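Local coordinates for ALBA-Domain Protein (Trypanosoma brucei, PDB 7DL8), which probably binds RNA through its Alba domain, a small mixed alpha/beta fold, at residues D27-L32 with K38-S43; H31-G36 with D96-K101. All blocks are in the same frame, centred on the assembly; numbering follows the deposited sequence.

Contact 1. Residues D27-L32 with K38-S43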
# COMPACT_ATOMS: atom_id res chain seq x y z
N ASP A 27 13.86 -3.01 14.20
CA ASP A 27 14.69 -2.84 15.39
C ASP A 27 14.04 -3.47 16.61
O ASP A 27 14.72 -4.11 17.42
CB ASP A 27 14.97 -1.36 15.62
CG ASP A 27 15.83 -0.75 14.53
OD1 ASP A 27 16.46 -1.52 13.77
OD2 ASP A 27 15.90 0.49 14.45
N ILE A 28 12.73 -3.28 16.78
CA ILE A 28 12.03 -3.88 17.91
C ILE A 28 12.15 -5.39 17.87
O ILE A 28 12.42 -6.04 18.89
CB ILE A 28 10.55 -3.43 17.93
CG1 ILE A 28 10.44 -1.96 18.36
CG2 ILE A 28 9.74 -4.31 18.87
CD1 ILE A 28 9.07 -1.37 18.12
N THR A 29 11.95 -5.98 16.69
CA THR A 29 12.07 -7.43 16.55
C THR A 29 13.48 -7.90 16.89
O THR A 29 13.66 -8.91 17.59
CB THR A 29 11.70 -7.86 15.13
OG1 THR A 29 10.40 -7.34 14.80
CG2 THR A 29 11.68 -9.38 15.01
N LYS A 30 14.50 -7.17 16.42
CA LYS A 30 15.88 -7.53 16.75
C LYS A 30 16.14 -7.40 18.24
O LYS A 30 16.78 -8.26 18.85
CB LYS A 30 16.85 -6.65 15.96
CG LYS A 30 17.05 -7.08 14.52
CD LYS A 30 18.21 -6.34 13.88
CE LYS A 30 17.81 -4.94 13.43
NZ LYS A 30 18.83 -4.32 12.54
N HIS A 31 15.64 -6.32 18.86
CA HIS A 31 15.86 -6.11 20.28
C HIS A 31 15.15 -7.17 21.11
O HIS A 31 15.69 -7.64 22.12
CB HIS A 31 15.38 -4.71 20.68
CG HIS A 31 15.30 -4.50 22.16
ND1 HIS A 31 16.41 -4.34 22.96
CD2 HIS A 31 14.23 -4.42 22.99
CE1 HIS A 31 16.03 -4.17 24.21
NE2 HIS A 31 14.71 -4.22 24.26
N LEU A 32 13.95 -7.58 20.70
CA LEU A 32 13.21 -8.58 21.46
C LEU A 32 13.89 -9.94 21.38
O LEU A 32 13.96 -10.67 22.38
CB LEU A 32 11.77 -8.67 20.96
CG LEU A 32 10.83 -7.52 21.34
CD1 LEU A 32 9.50 -7.66 20.61
CD2 LEU A 32 10.62 -7.47 22.84
N LYS A 38 12.46 -16.15 22.36
CA LYS A 38 12.79 -17.19 21.39
C LYS A 38 12.16 -16.93 20.03
O LYS A 38 12.74 -17.29 19.00
CB LYS A 38 12.36 -18.56 21.92
N GLU A 39 10.97 -16.32 20.00
CA GLU A 39 10.28 -16.06 18.75
C GLU A 39 9.50 -14.76 18.86
O GLU A 39 9.04 -14.38 19.94
CB GLU A 39 9.34 -17.21 18.37
CG GLU A 39 8.17 -17.41 19.33
CD GLU A 39 7.59 -18.81 19.26
OE1 GLU A 39 8.09 -19.62 18.45
OE2 GLU A 39 6.64 -19.09 20.02
N VAL A 40 9.39 -14.05 17.74
CA VAL A 40 8.63 -12.82 17.64
C VAL A 40 7.53 -13.01 16.60
O VAL A 40 7.79 -13.53 15.51
CB VAL A 40 9.53 -11.62 17.28
CG1 VAL A 40 8.68 -10.39 16.98
CG2 VAL A 40 10.51 -11.34 18.40
N TYR A 41 6.31 -12.60 16.95
CA TYR A 41 5.16 -12.71 16.06
C TYR A 41 4.96 -11.37 15.35
O TYR A 41 4.51 -10.40 15.97
CB TYR A 41 3.91 -13.11 16.84
CG TYR A 41 3.92 -14.53 17.37
CD1 TYR A 41 4.72 -14.88 18.44
CD2 TYR A 41 3.11 -15.51 16.80
CE1 TYR A 41 4.73 -16.18 18.93
CE2 TYR A 41 3.11 -16.81 17.29
CZ TYR A 41 3.92 -17.13 18.35
OH TYR A 41 3.93 -18.42 18.84
N VAL A 42 5.29 -11.32 14.07
CA VAL A 42 5.14 -10.12 13.25
C VAL A 42 3.82 -10.23 12.49
O VAL A 42 3.66 -11.12 11.64
CB VAL A 42 6.32 -9.93 12.30
CG1 VAL A 42 6.18 -8.63 11.52
CG2 VAL A 42 7.63 -9.96 13.07
N SER A 43 2.88 -9.34 12.79
CA SER A 43 1.54 -9.41 12.23
C SER A 43 1.09 -8.03 11.74
O SER A 43 1.65 -7.00 12.13
CB SER A 43 0.54 -9.95 13.26
OG SER A 43 0.56 -9.18 14.45
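Thr29 and Val40 meet where the helix and second strand of a beta-alpha-beta unit of the Alba fold pack together, a unit in which strand 13-16, helix 22-34 and strand 39-45 follow one another and the two strands lie parallel in the sheet. The helix comes back over that sheet, so segment 27-32 runs nearly antiparallel to strand 39-43, at 158°, with the axes 8.7 Å apart at closest approach. The backbones come nearest where the CA atoms of Thr29 and Val40 stand 6.5 Å apart.

Val40 is the side chain to follow. Its CB already lies 3.8 Å from Thr29 CG2. From there the two methyls part. CG1, anti to the backbone N (chi1 172°), meets Thr29 CG2 at 3.7 Å, while CG2 goes to the other neighbour on the helix and touches Leu32 CB at 3.9 Å. Val40 thus reaches two residues three apart, almost one helical turn. Val14 of the parallel strand also packs on Val40.

On Thr29 the methyl and the hydroxyl divide the work. OG1 lies beside the backbone N (chi1 -53°), where it hydrogen-bonds to the carbonyl O of Phe25, one turn earlier, and this leaves CG2 anti to that N and against Val40. A buried hydroxyl is satisfied within its own helix, and no hydrogen bond crosses to the strand. Val92 of strand 84-94 and Leu59 of helix 49-61 also touch Thr29, and Val56 of that same helix packs on Val42. The Val42 side chain lies across that of Thr29 at about a right angle, its CG2 methyl 4.2 Å from Thr29 OG1.

Contact 2. Residues H31-G36 with D96-K101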
# COMPACT_ATOMS: atom_id res chain seq x y z
N HIS A 31 15.64 -6.32 18.86
CA HIS A 31 15.86 -6.11 20.28
C HIS A 31 15.15 -7.17 21.11
O HIS A 31 15.69 -7.64 22.12
CB HIS A 31 15.38 -4.71 20.68
CG HIS A 31 15.30 -4.50 22.16
ND1 HIS A 31 16.41 -4.34 22.96
CD2 HIS A 31 14.23 -4.42 22.99
CE1 HIS A 31 16.03 -4.17 24.21
NE2 HIS A 31 14.71 -4.22 24.26
N LEU A 32 13.95 -7.58 20.70
CA LEU A 32 13.21 -8.58 21.46
C LEU A 32 13.89 -9.94 21.38
O LEU A 32 13.96 -10.67 22.38
CB LEU A 32 11.77 -8.67 20.96
CG LEU A 32 10.83 -7.52 21.34
CD1 LEU A 32 9.50 -7.66 20.61
CD2 LEU A 32 10.62 -7.47 22.84
N LEU A 33 14.42 -10.30 20.21
CA LEU A 33 15.13 -11.57 20.09
C LEU A 33 16.42 -11.55 20.90
O LEU A 33 16.76 -12.55 21.55
CB LEU A 33 15.43 -11.86 18.62
CG LEU A 33 14.24 -12.19 17.71
CD1 LEU A 33 14.68 -12.29 16.26
CD2 LEU A 33 13.57 -13.48 18.16
N HIS A 34 17.12 -10.42 20.90
CA HIS A 34 18.37 -10.32 21.65
C HIS A 34 18.12 -10.34 23.16
O HIS A 34 18.99 -10.79 23.92
CB HIS A 34 19.11 -9.05 21.25
CG HIS A 34 20.34 -8.77 22.07
ND1 HIS A 34 21.45 -9.58 22.04
CD2 HIS A 34 20.62 -7.77 22.93
CE1 HIS A 34 22.37 -9.09 22.85
NE2 HIS A 34 21.89 -7.99 23.40
N ASP A 35 16.96 -9.87 23.60
CA ASP A 35 16.63 -9.79 25.02
C ASP A 35 15.81 -10.99 25.49
O ASP A 35 14.86 -10.84 26.27
CB ASP A 35 15.90 -8.49 25.32
CG ASP A 35 15.81 -8.19 26.81
OD1 ASP A 35 16.59 -8.78 27.58
OD2 ASP A 35 14.95 -7.37 27.20
N GLY A 36 16.14 -12.20 25.04
CA GLY A 36 15.61 -13.42 25.62
C GLY A 36 14.52 -14.10 24.82
O GLY A 36 14.38 -15.33 24.91
N ASP A 96 21.31 -18.30 12.43
CA ASP A 96 22.63 -18.66 12.91
C ASP A 96 23.56 -17.46 12.76
O ASP A 96 23.60 -16.83 11.70
CB ASP A 96 23.18 -19.86 12.14
N GLY A 97 24.30 -17.14 13.82
CA GLY A 97 25.10 -15.94 13.82
C GLY A 97 24.32 -14.66 14.06
O GLY A 97 24.81 -13.58 13.69
N PHE A 98 23.13 -14.74 14.65
CA PHE A 98 22.37 -13.54 14.96
C PHE A 98 23.11 -12.67 15.98
O PHE A 98 23.26 -11.46 15.79
CB PHE A 98 20.98 -13.91 15.48
CG PHE A 98 20.19 -12.74 16.02
CD1 PHE A 98 19.42 -11.97 15.18
CD2 PHE A 98 20.24 -12.41 17.37
CE1 PHE A 98 18.69 -10.89 15.66
CE2 PHE A 98 19.52 -11.34 17.86
CZ PHE A 98 18.74 -10.58 17.00
N ASP A 99 23.56 -13.28 17.08
CA ASP A 99 24.24 -12.53 18.13
C ASP A 99 25.47 -11.81 17.60
O ASP A 99 25.74 -10.66 17.96
CB ASP A 99 24.61 -13.46 19.28
CG ASP A 99 23.40 -14.09 19.94
OD1 ASP A 99 22.39 -13.38 20.14
OD2 ASP A 99 23.46 -15.30 20.25
N ALA A 100 26.25 -12.48 16.74
CA ALA A 100 27.46 -11.86 16.21
C ALA A 100 27.14 -10.70 15.28
O ALA A 100 27.89 -9.72 15.24
CB ALA A 100 28.30 -12.90 15.48
N LYS A 101 26.03 -10.77 14.54
CA LYS A 101 25.68 -9.68 13.64
C LYS A 101 24.92 -8.57 14.36
O LYS A 101 25.00 -7.41 13.95
CB LYS A 101 24.86 -10.20 12.46
CG LYS A 101 25.54 -11.29 11.65
CD LYS A 101 24.90 -11.44 10.28
CE LYS A 101 24.98 -12.87 9.78
NZ LYS A 101 24.05 -13.77 10.53
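The C-terminal end of helix 22-34 meets the first turn of the long helix 98-123 here, and Phe98, the first residue of that turn, bridges the two. Its ring extends from a chi1 of 172°, with CG anti to the backbone N, and brings the far end of the ring up to the other helix. CZ touches Leu33 CB at 3.9 Å, and CE2 lies 4.0 Å from the backbone N of His34; Leu33 CB and the His34 N both meet the ring obliquely. Phe98 CE2 is also 4.1 Å from His34 CB. Phe98 is buried, with Met64 as a further neighbour. Gly97 takes the N-cap position of helix 98-123, at the junction where the chain leaves strand 84-94 of the Alba sheet and enters this helix. Farther out the contact turns polar and exposed. Asp99 OD1 lies at the edge of the His34 ring, near its plane, but 4.4 Å from ND1, too far for a bond; the carboxylate could at most slightly favour a protonated imidazole. Tyr102, one turn after Phe98, also meets the His34 ring, the two planes inclined at about 55°.

How the contacts relate
Contacts 1 and 2 use overlapping segments that share His31 and Leu32, the second running off the C-terminal end of helix 22-34; their centres are 10 Å apart. Contact 1 lies in the interior, its centre about 6 Å from the centre of the chain, where the helix faces the sheet. Contact 2 is farther out, its centre about 11 Å from that of the chain, where the same helix meets helix 98-123. Leu33 joins them directly: its CD2 methyl lies 3.7 Å from Val40 CG2. A second touch runs from Lys30 O to Phe98 CZ, 3.5 Å apart. Strand 39-45 and the long C-terminal helix pack on adjoining sides of helix 22-34, whose last turn touches both.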